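Local coordinates for protein transcriptional regulator, LuxR family (Burkholderia thailandensis, PDB 3MQQ) that probably regulates transcription by binding DNA, as a LuxR-family protein whose PAS domain is the part in this chain, at residues B[49-60]-B[74-82]. Residues are numbered along the deposited sequence; the frame is centred on the assembly and turned at random.
Sequences VLYPSSDEFERI and YADDRIMKR. With EOH (ethanol), chain H.
M80, a selenomethionine, lies side by side with Y51 and fills one face of its ring. M80 CB starts 3.4 Å from L50 O. Bends at chi2 and chi3 (-68° and -85°) turn the end of the chain across the ring. M80 SE then sits over the CD1–CE1 side, 3.5 Å from Y51 CD1, a Met-aromatic contact. M80 CE ends almost exactly over the ring centre as a CH-pi donor, 3.8 Å from the Y51 ring centroid, and also touches L50 CB. The opposite face of the ring is met near its rim by F57 CA, so the phenol is sandwiched between strand and helix.

The phenol oxygen is gripped twice. R78 NH1 donates to Y51 OH at 3.0 Å, along a bent path. Ethanol, probably from the crystallisation liquor, shares a very short hydrogen bond with the same OH and is also bonded to R22. D76 holds the R78 guanidinium side-on: NE meets OD1 at 2.7 Å and NH2 meets OD2. Y74 OH also donates to D76 OD2 in a very short bond. These bonds fix the rotation of the guanidinium. I60 CG2 packs over one guanidinium face, 3.7 Å from R78 NH2.

At the other end, K81 N donates to L50 O at 2.8 Å. The K81 side chain curls past Y51 O, and a water links its NZ to V49 O. P52 CG rests on I79 CG2.

The contact joins the start of helix 54-71, and the turn before it, to strand 74-81 of the PAS domain. That strand is outermost within this chain in the five-stranded antiparallel sheet. It pairs through its backbone with strand 87-96, while the helix and turn pack mainly against its side chains.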
ATOM      1  N   VAL B  49      -2.764 -16.337  12.777  1.00 27.07           N
ATOM      2  CA  VAL B  49      -2.668 -17.454  11.819  1.00 28.45           C
ATOM      3  C   VAL B  49      -1.733 -17.160  10.630  1.00 27.64           C
ATOM      4  O   VAL B  49      -1.324 -18.068   9.922  1.00 28.24           O
ATOM      5  CB  VAL B  49      -4.079 -17.969  11.357  1.00 33.52           C
ATOM      6  CG1 VAL B  49      -4.871 -18.445  12.543  1.00 35.33           C
ATOM      7  CG2 VAL B  49      -4.873 -16.923  10.562  1.00 34.99           C
ATOM      8  N   LEU B  50      -1.428 -15.885  10.432  1.00 25.51           N
ATOM      9  CA  LEU B  50      -0.635 -15.435   9.304  1.00 25.60           C
ATOM     10  C   LEU B  50       0.832 -15.444   9.701  1.00 22.87           C
ATOM     11  O   LEU B  50       1.688 -15.312   8.863  1.00 23.15           O
ATOM     12  CB  LEU B  50      -1.042 -14.030   8.855  1.00 26.91           C
ATOM     13  CG  LEU B  50      -2.506 -13.740   8.511  1.00 31.17           C
ATOM     14  CD1 LEU B  50      -2.673 -12.237   8.262  1.00 33.48           C
ATOM     15  CD2 LEU B  50      -3.006 -14.558   7.329  1.00 31.25           C
ATOM     16  N   TYR B  51       1.110 -15.571  11.000  1.00 21.78           N
ATOM     17  CA  TYR B  51       2.485 -15.616  11.498  1.00 21.73           C
ATOM     18  C   TYR B  51       3.043 -17.039  11.483  1.00 22.47           C
ATOM     19  O   TYR B  51       2.278 -18.014  11.513  1.00 23.60           O
ATOM     20  CB  TYR B  51       2.558 -15.027  12.923  1.00 21.93           C
ATOM     21  CG  TYR B  51       2.457 -13.519  12.977  1.00 22.98           C
ATOM     22  CD1 TYR B  51       3.606 -12.717  12.876  1.00 24.91           C
ATOM     23  CD2 TYR B  51       1.209 -12.878  13.084  1.00 23.49           C
ATOM     24  CE1 TYR B  51       3.540 -11.308  12.914  1.00 25.89           C
ATOM     25  CE2 TYR B  51       1.134 -11.470  13.122  1.00 25.17           C
ATOM     26  CZ  TYR B  51       2.293 -10.698  13.022  1.00 25.92           C
ATOM     27  OH  TYR B  51       2.210  -9.329  13.053  1.00 29.28           O
ATOM     28  N   PRO B  52       4.380 -17.174  11.458  1.00 22.86           N
ATOM     29  CA  PRO B  52       4.999 -18.494  11.435  1.00 25.14           C
ATOM     30  C   PRO B  52       4.612 -19.300  12.663  1.00 25.63           C
ATOM     31  O   PRO B  52       4.550 -20.528  12.606  1.00 27.73           O
ATOM     32  CB  PRO B  52       6.490 -18.177  11.468  1.00 25.84           C
ATOM     33  CG  PRO B  52       6.581 -16.808  10.805  1.00 25.89           C
ATOM     34  CD  PRO B  52       5.379 -16.093  11.363  1.00 24.14           C
ATOM     35  N   SER B  53       4.389 -18.613  13.769  1.00 24.98           N
ATOM     36  CA  SER B  53       4.002 -19.283  15.011  1.00 27.83           C
ATOM     37  C   SER B  53       3.306 -18.299  15.956  1.00 28.32           C
ATOM     38  O   SER B  53       3.360 -17.072  15.750  1.00 27.60           O
ATOM     39  CB  SER B  53       5.260 -19.834  15.694  1.00 30.99           C
ATOM     40  OG  SER B  53       6.082 -18.760  16.146  1.00 29.48           O
ATOM     41  N   SER B  54       2.662 -18.844  16.985  1.00 30.44           N
ATOM     42  CA  SER B  54       2.053 -18.057  18.057  0.50 30.40           C
ATOM     43  C   SER B  54       3.081 -17.144  18.732  1.00 30.14           C
ATOM     44  O   SER B  54       2.789 -15.987  19.041  1.00 29.63           O
ATOM     45  CB  SER B  54       1.425 -18.994  19.100  0.50 32.45           C
ATOM     46  OG  SER B  54       0.948 -18.262  20.211  0.50 34.67           O
ATOM     47  N   ASP B  55       4.286 -17.674  18.963  1.00 31.39           N
ATOM     48  CA  ASP B  55       5.354 -16.895  19.600  1.00 31.62           C
ATOM     49  C   ASP B  55       5.737 -15.671  18.769  1.00 29.84           C
ATOM     50  O   ASP B  55       6.022 -14.594  19.319  1.00 28.98           O
ATOM     51  CB  ASP B  55       6.594 -17.770  19.873  1.00 34.07           C
ATOM     52  CG  ASP B  55       6.406 -18.701  21.071  1.00 37.69           C
ATOM     53  OD1 ASP B  55       5.383 -18.561  21.784  1.00 40.42           O
ATOM     54  OD2 ASP B  55       7.273 -19.580  21.300  1.00 41.90           O
ATOM     55  N   GLU B  56       5.771 -15.854  17.451  1.00 29.12           N
ATOM     56  CA  GLU B  56       6.086 -14.760  16.522  1.00 29.12           C
ATOM     57  C   GLU B  56       5.007 -13.677  16.550  1.00 28.44           C
ATOM     58  O   GLU B  56       5.313 -12.477  16.607  1.00 29.17           O
ATOM     59  CB  GLU B  56       6.260 -15.289  15.103  1.00 30.20           C
ATOM     60  CG  GLU B  56       7.654 -15.904  14.815  1.00 32.75           C
ATOM     61  CD  GLU B  56       8.824 -14.921  14.940  1.00 35.29           C
ATOM     62  OE1 GLU B  56       9.220 -14.324  13.920  1.00 35.10           O
ATOM     63  OE2 GLU B  56       9.350 -14.738  16.062  1.00 36.51           O
ATOM     64  N   PHE B  57       3.749 -14.101  16.531  1.00 27.64           N
ATOM     65  CA  PHE B  57       2.618 -13.177  16.631  1.00 26.25           C
ATOM     66  C   PHE B  57       2.754 -12.360  17.933  1.00 27.86           C
ATOM     67  O   PHE B  57       2.606 -11.136  17.930  1.00 28.29           O
ATOM     68  CB  PHE B  57       1.333 -14.009  16.634  1.00 26.79           C
ATOM     69  CG  PHE B  57       0.096 -13.276  17.083  1.00 26.88           C
ATOM     70  CD1 PHE B  57      -0.535 -12.378  16.243  1.00 27.90           C
ATOM     71  CD2 PHE B  57      -0.481 -13.553  18.340  1.00 27.13           C
ATOM     72  CE1 PHE B  57      -1.707 -11.762  16.627  1.00 25.09           C
ATOM     73  CE2 PHE B  57      -1.658 -12.925  18.749  1.00 28.03           C
ATOM     74  CZ  PHE B  57      -2.271 -12.009  17.890  1.00 29.15           C
ATOM     75  N   GLU B  58       3.093 -13.040  19.029  1.00 28.79           N
ATOM     76  CA  GLU B  58       3.258 -12.358  20.325  1.00 30.44           C
ATOM     77  C   GLU B  58       4.440 -11.393  20.297  1.00 31.87           C
ATOM     78  O   GLU B  58       4.315 -10.251  20.741  1.00 33.51           O
ATOM     79  CB  GLU B  58       3.428 -13.377  21.453  1.00 32.42           C
ATOM     80  N   ARG B  59       5.579 -11.852  19.760  1.00 31.33           N
ATOM     81  CA  ARG B  59       6.808 -11.078  19.751  1.00 32.62           C
ATOM     82  C   ARG B  59       6.675  -9.807  18.927  1.00 32.35           C
ATOM     83  O   ARG B  59       7.029  -8.708  19.390  1.00 33.69           O
ATOM     84  CB  ARG B  59       7.992 -11.915  19.240  1.00 33.20           C
ATOM     85  CG  ARG B  59       9.327 -11.159  19.230  1.00 37.34           C
ATOM     86  CD  ARG B  59      10.455 -11.970  18.569  1.00 39.58           C
ATOM     87  NE  ARG B  59      10.268 -12.155  17.122  1.00 39.18           N
ATOM     88  CZ  ARG B  59      10.756 -11.344  16.181  1.00 41.30           C
ATOM     89  NH1 ARG B  59      11.462 -10.268  16.514  1.00 41.99           N
ATOM     90  NH2 ARG B  59      10.539 -11.611  14.898  1.00 42.31           N
ATOM     91  N   ILE B  60       6.177  -9.956  17.708  1.00 45.21           N
ATOM     92  CA  ILE B  60       6.076  -8.822  16.811  1.00 43.19           C
ATOM     93  C   ILE B  60       5.016  -7.825  17.303  1.00 42.08           C
ATOM     94  O   ILE B  60       5.173  -6.628  17.109  1.00 42.44           O
ATOM     95  CB  ILE B  60       5.908  -9.276  15.327  1.00 44.00           C
ATOM     96  CG1 ILE B  60       7.167 -10.063  14.903  1.00 47.43           C
ATOM     97  CG2 ILE B  60       5.693  -8.076  14.408  1.00 43.19           C
ATOM     98  CD1 ILE B  60       7.060 -10.838  13.588  1.00 50.23           C
ATOM     99  N   TYR B  74       3.533   2.400  11.593  1.00 29.17           N
ATOM    100  CA  TYR B  74       4.444   1.295  11.752  1.00 28.28           C
ATOM    101  C   TYR B  74       4.734   0.680  10.394  1.00 26.63           C
ATOM    102  O   TYR B  74       3.839   0.541   9.586  1.00 26.57           O
ATOM    103  CB  TYR B  74       3.806   0.232  12.631  1.00 30.17           C
ATOM    104  CG  TYR B  74       4.701  -0.957  12.844  1.00 32.71           C
ATOM    105  CD1 TYR B  74       5.689  -0.933  13.825  1.00 37.60           C
ATOM    106  CD2 TYR B  74       4.600  -2.089  12.030  1.00 31.89           C
ATOM    107  CE1 TYR B  74       6.533  -2.010  14.015  1.00 41.75           C
ATOM    108  CE2 TYR B  74       5.444  -3.181  12.217  1.00 35.74           C
ATOM    109  CZ  TYR B  74       6.403  -3.129  13.211  1.00 39.56           C
ATOM    110  OH  TYR B  74       7.244  -4.182  13.412  1.00 44.64           O
ATOM    111  N   ALA B  75       5.993   0.314  10.169  1.00 26.71           N
ATOM    112  CA  ALA B  75       6.333  -0.443   8.977  1.00 25.73           C
ATOM    113  C   ALA B  75       7.490  -1.362   9.313  1.00 25.64           C
ATOM    114  O   ALA B  75       8.414  -1.009  10.088  1.00 29.73           O
ATOM    115  CB  ALA B  75       6.701   0.492   7.807  1.00 27.54           C
ATOM    116  N   ASP B  76       7.416  -2.578   8.767  1.00 25.06           N
ATOM    117  CA  ASP B  76       8.568  -3.458   8.799  1.00 26.20           C
ATOM    118  C   ASP B  76       8.567  -4.468   7.653  1.00 25.25           C
ATOM    119  O   ASP B  76       7.709  -4.470   6.801  1.00 25.04           O
ATOM    120  CB  ASP B  76       8.664  -4.206  10.152  1.00 28.57           C
ATOM    121  CG  ASP B  76       7.623  -5.294  10.294  1.00 30.79           C
ATOM    122  OD1 ASP B  76       7.143  -5.803   9.259  1.00 34.90           O
ATOM    123  OD2 ASP B  76       7.275  -5.666  11.437  1.00 36.30           O
ATOM    124  N   ASP B  77       9.608  -5.300   7.631  1.00 26.81           N
ATOM    125  CA  ASP B  77       9.564  -6.523   6.813  1.00 26.22           C
ATOM    126  C   ASP B  77       9.614  -7.671   7.789  1.00 27.46           C
ATOM    127  O   ASP B  77      10.401  -7.624   8.746  1.00 32.20           O
ATOM    128  CB  ASP B  77      10.814  -6.582   5.938  1.00 28.79           C
ATOM    129  CG  ASP B  77      10.902  -5.417   5.001  1.00 32.94           C
ATOM    130  OD1 ASP B  77       9.882  -5.105   4.352  1.00 29.92           O
ATOM    131  OD2 ASP B  77      11.980  -4.789   4.941  1.00 42.81           O
ATOM    132  N   ARG B  78       8.802  -8.700   7.554  1.00 25.06           N
ATOM    133  CA  ARG B  78       8.913  -9.902   8.370  1.00 25.20           C
ATOM    134  C   ARG B  78       8.534 -11.140   7.617  1.00 22.52           C
ATOM    135  O   ARG B  78       7.927 -11.084   6.559  1.00 21.59           O
ATOM    136  CB  ARG B  78       8.076  -9.806   9.644  1.00 28.01           C
ATOM    137  CG  ARG B  78       6.620 -10.224   9.476  1.00 28.66           C
ATOM    138  CD  ARG B  78       5.834  -9.163   8.716  1.00 31.64           C
ATOM    139  NE  ARG B  78       5.611  -7.999   9.554  1.00 35.73           N
ATOM    140  CZ  ARG B  78       4.594  -7.860  10.400  1.00 37.58           C
ATOM    141  NH1 ARG B  78       3.679  -8.813  10.532  1.00 37.87           N
ATOM    142  NH2 ARG B  78       4.497  -6.770  11.119  1.00 39.33           N
ATOM    143  N   ILE B  79       8.849 -12.278   8.226  1.00 22.74           N
ATOM    144  CA  ILE B  79       8.469 -13.551   7.659  1.00 21.61           C
ATOM    145  C   ILE B  79       7.058 -13.906   8.137  1.00 22.17           C
ATOM    146  O   ILE B  79       6.762 -13.829   9.346  1.00 24.86           O
ATOM    147  CB  ILE B  79       9.479 -14.638   8.083  1.00 22.62           C
ATOM    148  CG1 ILE B  79      10.818 -14.361   7.386  1.00 24.14           C
ATOM    149  CG2 ILE B  79       8.934 -16.040   7.776  1.00 24.61           C
ATOM    150  CD1 ILE B  79      12.015 -15.085   8.008  1.00 26.46           C
HETATM  151  N   MSE B  80       6.197 -14.232   7.172  1.00 21.96           N
HETATM  152  CA  MSE B  80       4.841 -14.664   7.436  1.00 23.66           C
HETATM  153  C   MSE B  80       4.598 -16.038   6.830  1.00 24.07           C
HETATM  154  O   MSE B  80       5.488 -16.591   6.193  1.00 24.33           O
HETATM  155  CB  MSE B  80       3.847 -13.609   6.904  1.00 24.79           C
HETATM  156  CG  MSE B  80       4.118 -12.223   7.526  1.00 27.76           C
HETATM  157 SE   MSE B  80       3.706 -12.151   9.417  1.00 37.16          SE
HETATM  158  CE  MSE B  80       1.807 -11.752   9.291  1.00 30.74           C
ATOM    159  N   LYS B  81       3.403 -16.566   7.064  1.00 25.06           N
ATOM    160  CA  LYS B  81       3.031 -17.931   6.702  1.00 26.63           C
ATOM    161  C   LYS B  81       1.773 -17.986   5.823  1.00 26.31           C
ATOM    162  O   LYS B  81       0.676 -17.616   6.257  1.00 27.09           O
ATOM    163  CB  LYS B  81       2.805 -18.752   7.981  1.00 29.55           C
ATOM    164  CG  LYS B  81       2.638 -20.247   7.723  1.00 32.04           C
ATOM    165  CD  LYS B  81       2.541 -21.010   9.037  1.00 37.71           C
ATOM    166  CE  LYS B  81       1.193 -20.776   9.696  1.00 38.56           C
ATOM    167  NZ  LYS B  81       0.142 -20.825   8.658  1.00 42.38           N
ATOM    168  N   ARG B  82       1.918 -18.509   4.605  1.00 26.36           N
ATOM    169  CA  ARG B  82       0.760 -18.744   3.730  1.00 28.63           C
ATOM    170  C   ARG B  82      -0.096 -19.907   4.240  1.00 31.79           C
ATOM    171  O   ARG B  82       0.391 -20.762   4.981  1.00 33.33           O
ATOM    172  CB  ARG B  82       1.209 -19.009   2.279  1.00 27.61           C
ATOM    173  CG  ARG B  82       2.220 -18.008   1.725  1.00 27.87           C
ATOM    174  CD  ARG B  82       2.504 -18.262   0.241  1.00 25.80           C
ATOM    175  NE  ARG B  82       3.770 -17.702  -0.239  1.00 25.31           N
ATOM    176  CZ  ARG B  82       3.918 -16.464  -0.705  1.00 28.45           C
ATOM    177  NH1 ARG B  82       2.873 -15.623  -0.729  1.00 28.11           N
ATOM    178  NH2 ARG B  82       5.101 -16.063  -1.136  1.00 27.57           N
TER
HETATM  179  C1  EOH H 122      -0.702  -7.291  13.739  1.00 28.04           C
HETATM  180  C2  EOH H 122      -1.499  -6.919  14.956  1.00 25.07           C
HETATM  181  O   EOH H 122       0.108  -8.398  14.000  1.00 27.91           O
HETATM  182  O   HOH W   1      -1.406 -18.883   7.400  1.00 35.23           O